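Local atomic coordinates of AtFKBP42 (Arabidopsis thaliana, PDB entry 2F4E), a protein that probably catalyses the cis-trans isomerisation of proline peptide bonds, modulates vacuolar uptake of MRP transporter substrates, and regulates cell elongation and orientation. Residues Lys53-Glu58 with Ser118-Leu123; Tyr67-Leu72 with Glu96-Lys101; His73-Thr78 with Leu150-Val155. One frame throughout, in Å; residues are numbered along the deposited sequence.

Interaction 1 of 3, residues Lys53-Glu58 with Ser118-Leu123; sequences KQIIKE and SGERAL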
loop_
_atom_site.group_PDB
_atom_site.type_symbol
_atom_site.label_atom_id
_atom_site.label_comp_id
_atom_site.label_asym_id
_atom_site.label_seq_id
_atom_site.Cartn_x
_atom_site.Cartn_y
_atom_site.Cartn_z
ATOM N N LYS A 53 2.697 -0.628 -9.468
ATOM C CA LYS A 53 1.606 -1.512 -9.043
ATOM C C LYS A 53 1.189 -2.617 -10.011
ATOM O O LYS A 53 1.286 -2.482 -11.224
ATOM C CB LYS A 53 0.362 -0.673 -8.753
ATOM C CG LYS A 53 -0.860 -1.474 -8.329
ATOM C CD LYS A 53 -2.099 -0.605 -8.136
ATOM C CE LYS A 53 -2.601 -0.054 -9.448
ATOM N NZ LYS A 53 -3.805 0.774 -9.260
ATOM N N GLN A 54 0.698 -3.709 -9.441
ATOM C CA GLN A 54 0.192 -4.867 -10.179
ATOM C C GLN A 54 -1.187 -5.158 -9.587
ATOM O O GLN A 54 -1.298 -5.413 -8.391
ATOM C CB GLN A 54 1.063 -6.094 -9.939
ATOM C CG GLN A 54 2.478 -6.044 -10.450
ATOM C CD GLN A 54 3.183 -7.380 -10.253
ATOM O OE1 GLN A 54 3.411 -7.822 -9.127
ATOM N NE2 GLN A 54 3.513 -8.035 -11.352
ATOM N N ILE A 55 -2.224 -5.149 -10.414
ATOM C CA ILE A 55 -3.578 -5.407 -9.932
ATOM C C ILE A 55 -3.885 -6.897 -9.848
ATOM O O ILE A 55 -3.641 -7.654 -10.787
ATOM C CB ILE A 55 -4.629 -4.720 -10.838
ATOM C CG1 ILE A 55 -4.486 -3.202 -10.725
ATOM C CG2 ILE A 55 -6.022 -5.145 -10.444
ATOM C CD1 ILE A 55 -5.372 -2.423 -11.696
ATOM N N ILE A 56 -4.422 -7.307 -8.705
ATOM C CA ILE A 56 -4.773 -8.702 -8.462
ATOM C C ILE A 56 -6.243 -8.909 -8.801
ATOM O O ILE A 56 -6.614 -9.845 -9.514
ATOM C CB ILE A 56 -4.567 -9.068 -6.973
ATOM C CG1 ILE A 56 -3.077 -9.052 -6.637
ATOM C CG2 ILE A 56 -5.231 -10.419 -6.658
ATOM C CD1 ILE A 56 -2.762 -9.414 -5.195
ATOM N N LYS A 57 -7.073 -8.027 -8.254
ATOM C CA LYS A 57 -8.513 -8.064 -8.458
ATOM C C LYS A 57 -9.035 -6.675 -8.776
ATOM O O LYS A 57 -8.883 -5.762 -7.971
ATOM C CB LYS A 57 -9.202 -8.583 -7.194
ATOM C CG LYS A 57 -10.717 -8.539 -7.249
ATOM C CD LYS A 57 -11.301 -9.022 -5.950
ATOM C CE LYS A 57 -12.807 -8.919 -5.961
ATOM N NZ LYS A 57 -13.385 -9.445 -4.684
ATOM N N GLU A 58 -9.649 -6.523 -9.946
ATOM C CA GLU A 58 -10.224 -5.250 -10.372
ATOM C C GLU A 58 -11.335 -4.856 -9.409
ATOM O O GLU A 58 -12.019 -5.708 -8.849
ATOM C CB GLU A 58 -10.843 -5.369 -11.772
ATOM C CG GLU A 58 -9.878 -5.601 -12.922
ATOM C CD GLU A 58 -8.880 -4.473 -13.084
ATOM O OE1 GLU A 58 -9.300 -3.287 -13.073
ATOM O OE2 GLU A 58 -7.675 -4.780 -13.231
ATOM N N SER A 118 -12.512 1.044 -5.476
ATOM C CA SER A 118 -13.026 0.380 -4.290
ATOM C C SER A 118 -13.155 -1.110 -4.527
ATOM O O SER A 118 -13.666 -1.533 -5.567
ATOM C CB SER A 118 -14.391 0.949 -3.916
ATOM O OG SER A 118 -14.919 0.240 -2.807
ATOM N N GLY A 119 -12.697 -1.899 -3.558
ATOM C CA GLY A 119 -12.769 -3.342 -3.682
ATOM C C GLY A 119 -11.596 -3.918 -4.451
ATOM O O GLY A 119 -11.477 -5.137 -4.613
ATOM N N GLU A 120 -10.717 -3.047 -4.936
ATOM C CA GLU A 120 -9.562 -3.523 -5.678
ATOM C C GLU A 120 -8.504 -4.100 -4.742
ATOM O O GLU A 120 -8.352 -3.670 -3.599
ATOM C CB GLU A 120 -8.944 -2.391 -6.497
ATOM C CG GLU A 120 -7.852 -2.845 -7.421
ATOM C CD GLU A 120 -7.268 -1.718 -8.246
ATOM O OE1 GLU A 120 -8.048 -0.983 -8.910
ATOM O OE2 GLU A 120 -6.024 -1.585 -8.228
ATOM N N ARG A 121 -7.770 -5.079 -5.247
ATOM C CA ARG A 121 -6.715 -5.722 -4.487
ATOM C C ARG A 121 -5.484 -5.704 -5.385
ATOM O O ARG A 121 -5.548 -6.159 -6.524
ATOM C CB ARG A 121 -7.130 -7.153 -4.163
ATOM C CG ARG A 121 -6.302 -7.830 -3.100
ATOM C CD ARG A 121 -7.119 -8.953 -2.465
ATOM N NE ARG A 121 -6.401 -9.613 -1.375
ATOM C CZ ARG A 121 -6.958 -10.463 -0.510
ATOM N NH1 ARG A 121 -8.255 -10.752 -0.593
ATOM N NH2 ARG A 121 -6.209 -11.070 0.411
ATOM N N ALA A 122 -4.375 -5.169 -4.884
ATOM C CA ALA A 122 -3.165 -5.089 -5.688
ATOM C C ALA A 122 -1.881 -5.145 -4.896
ATOM O O ALA A 122 -1.878 -5.038 -3.670
ATOM C CB ALA A 122 -3.179 -3.819 -6.505
ATOM N N LEU A 123 -0.786 -5.326 -5.621
ATOM C CA LEU A 123 0.540 -5.358 -5.022
ATOM C C LEU A 123 1.143 -3.985 -5.256
ATOM O O LEU A 123 1.025 -3.430 -6.349
ATOM C CB LEU A 123 1.410 -6.410 -5.697
ATOM C CG LEU A 123 1.020 -7.882 -5.543
ATOM C CD1 LEU A 123 2.092 -8.752 -6.224
ATOM C CD2 LEU A 123 0.890 -8.248 -4.055
#

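Interaction 2 of 3, residues Tyr67-Leu72 with Glu96-Lys101; sequences YSTCFL and ELVLGK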
loop_
_atom_site.group_PDB
_atom_site.type_symbol
_atom_site.label_atom_id
_atom_site.label_comp_id
_atom_site.label_asym_id
_atom_site.label_seq_id
_atom_site.Cartn_x
_atom_site.Cartn_y
_atom_site.Cartn_z
ATOM N N TYR A 67 -7.320 13.940 -0.593
ATOM C CA TYR A 67 -7.899 14.220 0.720
ATOM C C TYR A 67 -9.039 13.274 1.122
ATOM O O TYR A 67 -9.662 13.440 2.170
ATOM C CB TYR A 67 -8.379 15.678 0.764
ATOM C CG TYR A 67 -7.353 16.676 0.238
ATOM C CD1 TYR A 67 -5.981 16.401 0.311
ATOM C CD2 TYR A 67 -7.752 17.909 -0.298
ATOM C CE1 TYR A 67 -5.027 17.318 -0.133
ATOM C CE2 TYR A 67 -6.795 18.851 -0.752
ATOM C CZ TYR A 67 -5.439 18.539 -0.663
ATOM O OH TYR A 67 -4.477 19.421 -1.096
ATOM N N SER A 68 -9.303 12.279 0.287
ATOM C CA SER A 68 -10.343 11.293 0.563
ATOM C C SER A 68 -9.985 10.351 1.724
ATOM O O SER A 68 -8.820 10.052 1.974
ATOM C CB SER A 68 -10.602 10.458 -0.693
ATOM O OG SER A 68 -11.534 9.418 -0.441
ATOM N N THR A 69 -10.999 9.891 2.442
ATOM C CA THR A 69 -10.795 8.949 3.535
ATOM C C THR A 69 -10.892 7.540 2.948
ATOM O O THR A 69 -11.868 7.187 2.273
ATOM C CB THR A 69 -11.859 9.118 4.633
ATOM O OG1 THR A 69 -11.665 10.380 5.279
ATOM C CG2 THR A 69 -11.748 8.014 5.663
ATOM N N CYS A 70 -9.875 6.735 3.207
ATOM C CA CYS A 70 -9.840 5.382 2.688
ATOM C C CYS A 70 -9.764 4.335 3.792
ATOM O O CYS A 70 -9.012 4.465 4.756
ATOM C CB CYS A 70 -8.637 5.224 1.758
ATOM S SG CYS A 70 -8.323 6.661 0.679
ATOM N N PHE A 71 -10.562 3.293 3.632
ATOM C CA PHE A 71 -10.569 2.184 4.571
ATOM C C PHE A 71 -9.959 1.027 3.809
ATOM O O PHE A 71 -10.400 0.711 2.700
ATOM C CB PHE A 71 -11.996 1.891 5.015
ATOM C CG PHE A 71 -12.527 2.911 5.970
ATOM C CD1 PHE A 71 -12.119 2.911 7.302
ATOM C CD2 PHE A 71 -13.369 3.921 5.527
ATOM C CE1 PHE A 71 -12.542 3.910 8.181
ATOM C CE2 PHE A 71 -13.795 4.921 6.395
ATOM C CZ PHE A 71 -13.381 4.918 7.723
ATOM N N LEU A 72 -8.931 0.412 4.388
ATOM C CA LEU A 72 -8.259 -0.675 3.699
ATOM C C LEU A 72 -7.562 -1.716 4.572
ATOM O O LEU A 72 -7.242 -1.478 5.740
ATOM C CB LEU A 72 -7.241 -0.082 2.719
ATOM C CG LEU A 72 -6.051 0.619 3.384
ATOM C CD1 LEU A 72 -4.816 -0.221 3.228
ATOM C CD2 LEU A 72 -5.836 1.972 2.762
ATOM N N GLU A 96 -7.645 3.342 8.531
ATOM C CA GLU A 96 -8.264 4.502 7.918
ATOM C C GLU A 96 -7.104 5.368 7.482
ATOM O O GLU A 96 -6.323 5.820 8.307
ATOM C CB GLU A 96 -9.111 5.260 8.933
ATOM C CG GLU A 96 -9.761 6.516 8.390
ATOM C CD GLU A 96 -10.685 7.172 9.403
ATOM O OE1 GLU A 96 -11.314 6.433 10.192
ATOM O OE2 GLU A 96 -10.771 8.419 9.418
ATOM N N LEU A 97 -6.988 5.581 6.183
ATOM C CA LEU A 97 -5.910 6.382 5.631
ATOM C C LEU A 97 -6.478 7.623 4.953
ATOM O O LEU A 97 -7.223 7.517 3.973
ATOM C CB LEU A 97 -5.141 5.548 4.610
ATOM C CG LEU A 97 -3.959 6.205 3.896
ATOM C CD1 LEU A 97 -2.784 6.326 4.847
ATOM C CD2 LEU A 97 -3.562 5.361 2.704
ATOM N N VAL A 98 -6.137 8.797 5.474
ATOM C CA VAL A 98 -6.621 10.036 4.874
ATOM C C VAL A 98 -5.559 10.552 3.907
ATOM O O VAL A 98 -4.503 11.033 4.317
ATOM C CB VAL A 98 -6.929 11.117 5.944
ATOM C CG1 VAL A 98 -7.389 12.398 5.279
ATOM C CG2 VAL A 98 -8.007 10.617 6.895
ATOM N N LEU A 99 -5.834 10.410 2.618
ATOM C CA LEU A 99 -4.918 10.860 1.583
ATOM C C LEU A 99 -4.544 12.327 1.775
ATOM O O LEU A 99 -5.419 13.189 1.901
ATOM C CB LEU A 99 -5.570 10.662 0.222
ATOM C CG LEU A 99 -5.752 9.186 -0.121
ATOM C CD1 LEU A 99 -6.754 9.001 -1.265
ATOM C CD2 LEU A 99 -4.403 8.612 -0.476
ATOM N N GLY A 100 -3.242 12.606 1.799
ATOM C CA GLY A 100 -2.779 13.967 1.986
ATOM C C GLY A 100 -2.387 14.219 3.433
ATOM O O GLY A 100 -1.730 15.210 3.744
ATOM N N LYS A 101 -2.789 13.325 4.328
ATOM C CA LYS A 101 -2.444 13.473 5.736
ATOM C C LYS A 101 -1.889 12.179 6.316
ATOM O O LYS A 101 -1.803 12.024 7.541
ATOM C CB LYS A 101 -3.660 13.940 6.539
ATOM C CG LYS A 101 -4.128 15.347 6.151
ATOM C CD LYS A 101 -5.123 15.951 7.159
ATOM C CE LYS A 101 -5.412 17.433 6.836
ATOM N NZ LYS A 101 -4.190 18.318 6.924
#

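Interaction 3 of 3, residues His73-Thr78 with Leu150-Val155; sequences HYRAWT and LYEVEV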
loop_
_atom_site.group_PDB
_atom_site.type_symbol
_atom_site.label_atom_id
_atom_site.label_comp_id
_atom_site.label_asym_id
_atom_site.label_seq_id
_atom_site.Cartn_x
_atom_site.Cartn_y
_atom_site.Cartn_z
ATOM N N HIS A 73 -7.349 -2.878 3.970
ATOM C CA HIS A 73 -6.646 -3.988 4.595
ATOM C C HIS A 73 -5.326 -4.099 3.839
ATOM O O HIS A 73 -5.256 -3.745 2.665
ATOM C CB HIS A 73 -7.413 -5.295 4.414
ATOM C CG HIS A 73 -8.376 -5.600 5.507
ATOM N ND1 HIS A 73 -8.020 -5.568 6.847
ATOM C CD2 HIS A 73 -9.665 -6.006 5.483
ATOM C CE1 HIS A 73 -9.042 -5.937 7.582
ATOM N NE2 HIS A 73 -10.062 -6.212 6.778
ATOM N N TYR A 74 -4.281 -4.589 4.495
ATOM C CA TYR A 74 -3.007 -4.746 3.808
ATOM C C TYR A 74 -1.956 -5.530 4.579
ATOM O O TYR A 74 -2.009 -5.642 5.803
ATOM C CB TYR A 74 -2.431 -3.376 3.430
ATOM C CG TYR A 74 -1.685 -2.659 4.538
ATOM C CD1 TYR A 74 -0.326 -2.892 4.762
ATOM C CD2 TYR A 74 -2.339 -1.746 5.363
ATOM C CE1 TYR A 74 0.353 -2.224 5.780
ATOM C CE2 TYR A 74 -1.672 -1.081 6.374
ATOM C CZ TYR A 74 -0.328 -1.317 6.587
ATOM O OH TYR A 74 0.327 -0.655 7.604
ATOM N N ARG A 75 -1.014 -6.093 3.832
ATOM C CA ARG A 75 0.104 -6.825 4.410
ATOM C C ARG A 75 1.340 -6.126 3.884
ATOM O O ARG A 75 1.324 -5.582 2.778
ATOM C CB ARG A 75 0.122 -8.285 3.962
ATOM C CG ARG A 75 -1.046 -9.104 4.449
ATOM C CD ARG A 75 -0.840 -10.575 4.127
ATOM N NE ARG A 75 -1.968 -11.385 4.572
ATOM C CZ ARG A 75 -3.071 -11.612 3.867
ATOM N NH1 ARG A 75 -3.215 -11.102 2.650
ATOM N NH2 ARG A 75 -4.050 -12.327 4.406
ATOM N N ALA A 76 2.403 -6.121 4.671
ATOM C CA ALA A 76 3.623 -5.471 4.240
ATOM C C ALA A 76 4.807 -6.397 4.444
ATOM O O ALA A 76 4.925 -7.059 5.478
ATOM C CB ALA A 76 3.820 -4.177 5.000
ATOM N N TRP A 77 5.679 -6.438 3.449
ATOM C CA TRP A 77 6.854 -7.297 3.480
ATOM C C TRP A 77 8.071 -6.490 3.046
ATOM O O TRP A 77 7.986 -5.684 2.110
ATOM C CB TRP A 77 6.701 -8.444 2.475
ATOM C CG TRP A 77 5.734 -9.522 2.801
ATOM C CD1 TRP A 77 5.961 -10.611 3.593
ATOM C CD2 TRP A 77 4.401 -9.656 2.304
ATOM N NE1 TRP A 77 4.854 -11.415 3.618
ATOM C CE2 TRP A 77 3.880 -10.853 2.837
ATOM C CE3 TRP A 77 3.593 -8.881 1.459
ATOM C CZ2 TRP A 77 2.592 -11.294 2.555
ATOM C CZ3 TRP A 77 2.315 -9.323 1.180
ATOM C CH2 TRP A 77 1.826 -10.520 1.728
ATOM N N THR A 78 9.197 -6.699 3.719
ATOM C CA THR A 78 10.435 -6.041 3.330
ATOM C C THR A 78 10.861 -6.875 2.127
ATOM O O THR A 78 10.819 -8.107 2.169
ATOM C CB THR A 78 11.520 -6.156 4.401
ATOM O OG1 THR A 78 11.558 -7.493 4.921
ATOM C CG2 THR A 78 11.253 -5.177 5.536
ATOM N N LEU A 150 7.020 -4.200 -0.093
ATOM C CA LEU A 150 5.974 -4.762 -0.923
ATOM C C LEU A 150 4.698 -4.673 -0.102
ATOM O O LEU A 150 4.703 -4.923 1.106
ATOM C CB LEU A 150 6.241 -6.231 -1.251
ATOM C CG LEU A 150 5.095 -6.885 -2.038
ATOM C CD1 LEU A 150 5.083 -6.326 -3.431
ATOM C CD2 LEU A 150 5.249 -8.384 -2.097
ATOM N N TYR A 151 3.612 -4.303 -0.758
ATOM C CA TYR A 151 2.325 -4.214 -0.091
ATOM C C TYR A 151 1.282 -4.969 -0.888
ATOM O O TYR A 151 1.290 -4.973 -2.112
ATOM C CB TYR A 151 1.851 -2.770 0.035
ATOM C CG TYR A 151 2.663 -1.869 0.926
ATOM C CD1 TYR A 151 2.548 -1.923 2.311
ATOM C CD2 TYR A 151 3.490 -0.898 0.373
ATOM C CE1 TYR A 151 3.232 -1.012 3.118
ATOM C CE2 TYR A 151 4.171 0.007 1.160
ATOM C CZ TYR A 151 4.043 -0.052 2.519
ATOM O OH TYR A 151 4.731 0.866 3.256
ATOM N N GLU A 152 0.393 -5.628 -0.168
ATOM C CA GLU A 152 -0.704 -6.341 -0.780
ATOM C C GLU A 152 -1.853 -5.591 -0.142
ATOM O O GLU A 152 -2.191 -5.825 1.022
ATOM C CB GLU A 152 -0.723 -7.808 -0.360
ATOM C CG GLU A 152 -1.816 -8.605 -1.054
ATOM C CD GLU A 152 -2.105 -9.957 -0.405
ATOM O OE1 GLU A 152 -1.384 -10.378 0.517
ATOM O OE2 GLU A 152 -3.074 -10.616 -0.838
ATOM N N VAL A 153 -2.429 -4.662 -0.889
ATOM C CA VAL A 153 -3.516 -3.863 -0.349
ATOM C C VAL A 153 -4.886 -4.014 -1.008
ATOM O O VAL A 153 -5.008 -4.119 -2.225
ATOM C CB VAL A 153 -3.135 -2.362 -0.346
ATOM C CG1 VAL A 153 -2.666 -1.944 -1.727
ATOM C CG2 VAL A 153 -4.326 -1.523 0.077
ATOM N N GLU A 154 -5.917 -4.032 -0.176
ATOM C CA GLU A 154 -7.277 -4.121 -0.662
ATOM C C GLU A 154 -8.075 -2.980 -0.050
ATOM O O GLU A 154 -8.219 -2.890 1.173
ATOM C CB GLU A 154 -7.924 -5.464 -0.305
ATOM C CG GLU A 154 -9.370 -5.516 -0.755
ATOM C CD GLU A 154 -10.015 -6.870 -0.573
ATOM O OE1 GLU A 154 -9.294 -7.850 -0.298
ATOM O OE2 GLU A 154 -11.256 -6.939 -0.705
ATOM N N VAL A 155 -8.582 -2.111 -0.916
ATOM C CA VAL A 155 -9.356 -0.963 -0.486
ATOM C C VAL A 155 -10.804 -1.329 -0.183
ATOM O O VAL A 155 -11.540 -1.782 -1.052
ATOM C CB VAL A 155 -9.342 0.151 -1.565
ATOM C CG1 VAL A 155 -10.047 1.382 -1.054
ATOM C CG2 VAL A 155 -7.914 0.485 -1.962
#

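Interaction 1 of 3, residues Lys53-Glu58 with Ser118-Leu123
Ile56 and Lys57 both face Arg121, forming a classic beta bulge where strand 51-55 pairs antiparallel with strand 121-126 in the sheet of the FKBP domain. The bulge hangs on one acceptor: Arg121 O takes Ile56 N at 2.7 Å and Lys57 N at 3.0 Å, both in its carbonyl plane, and the bond from Lys57 is the straighter, with an N-H...O angle of 166°. Arg121 N returns a bond to Lys57 O. Ahead of the bulge the strands are joined more regularly, Gln54 and Leu123 exchanging two backbone bonds, of which Leu123 N to Gln54 O spans 2.8 Å.

The tight part lies on the side of Ile55 and Ala122. There the methyl CB of Ala122 sits against Gln54 O and the CD of Lys53, while Met116 touches it from a loop. Glu120 has CG anti to its backbone N (chi1 -173°) and an extended chain; its side chain crosses that of Ile55 at about a right angle, OE2 coming 3.3 Å from Ile55 CG1. Lys53 reaches the same oxygen from the opposite direction, its chain bent at chi3, but NZ stays 3.4 Å from Glu120 OE2, a weak salt bridge; the stronger partner of Lys53 NZ is Ser115 OG.

The solvent side is the end where Lys57 pairs with Arg121. These two lie beside each other only near their bases, CB to CB, before their ends lead away, Lys57 being exposed and Arg121 turning to a salt bridge with Glu154. At the bulge, Ile56 leans against the buried Leu123, both touched by Pro38, and the methyl CD1 of Ile56 meets CD2 of Leu123 at 4.0 Å.

Interaction 2 of 3, residues Tyr67-Leu72 with Glu96-Lys101
Cys70 and Leu97 form the hydrogen-bonded pair of an antiparallel ladder between strands 69-78 and 95-98, whose short axes approach to 4.6 Å with their directions 150° apart. In this part of the FKBP sheet, Leu97 N gives a nearly straight bond to Cys70 O (2.7 Å), whereas Cys70 N meets Leu97 O from above the carbonyl plane. Leu99 N to Ser68 O extends the pairing to the type II turn Val98-Lys101.

On one face, Glu96 runs alongside Phe71, both side chains pointing the same way, with ring and carboxylate planes 62° apart. Its OE1 comes 3.5 Å from Phe71 CE1, while its CG rests against Thr69 CG2. Cys70 and Leu97 turn to the other face, toward helix 107-113, where they and Leu72 touch Val113; Leu99, at the turn, touches Ala110. Leu72 CG lies between its backbone N and carbonyl carbon (chi1 68°), and its CD2 reaches CD2 of Leu97. At the turn, the edge of the Tyr67 ring meets Leu99 O in plane. Leu99 CD1 lies 3.4 Å from Cys70 SG.

Interaction 3 of 3, residues His73-Thr78 with Leu150-Val155
The central ladder of the sheet joins His73-Thr78 to Leu150-Val155 as two almost exactly antiparallel strands. Three hydrogen-bonded pairs, His73 with Glu154, Arg75 with Glu152 and Trp77 with Leu150, each exchange two backbone bonds; Leu150 N to Trp77 O, at 2.8 Å, is the shortest.

On the face carrying these pairs, Arg75 and Glu152 lie side by side and point the same way, the guanidinium plane moderately inclined to that of the carboxylate. Arg75 NH1 reaches Glu152 OE1 at 2.9 Å in a salt bridge, meeting it from above the carboxylate plane; the bond is bent, with an N-H...O angle of 140°. Arg75 NE has a second salt bridge, to Asp87, which probably helps to fix the rotation of the guanidinium. The same OE1 lies at the edge of the indole, 3.4 Å from Trp77 CH2, with ring and carboxylate planes only 16° apart. Leu150 CD2 comes obliquely to CE3 of the same indole.

The other face belongs to the concave interior of the FKBP fold, where a strongly curved antiparallel sheet wraps round a short helix. Here the side chains of Tyr74 and Tyr151 run side by side, their rings meeting obliquely with planes at 72°, CD1 to CD1 at 3.9 Å. The OH of Tyr74 bonds to Glu86. The methyl of Ala76 lies 3.7 Å from Tyr151 CE1, and Tyr74 CB touches Val153 CB at 4.0 Å.

How the interactions relate
All three contacts belong to one antiparallel sheet. Interactions 2 and 3 share strand 69-78, which pairs with strand 95-98 near its start and with strand 149-158 along much of its length; interaction 3 takes the later half. Their centres are about 15 Å apart, and Leu72 CD1 packs on Val153 CG2 at 3.4 Å. Interaction 1 adds strands 51-55 and 121-126 on the other side of strand 149-158, its centre about 11 Å from that of interaction 3, with Ala122 O probably bonded to Val153 N. Interactions 1 and 2, centres about 17 Å apart, do not touch. Along the chain, interaction 3 alternates with each of the others, whereas interaction 2 falls between the segments of interaction 1, so the sheet is assembled from strands far apart in the sequence.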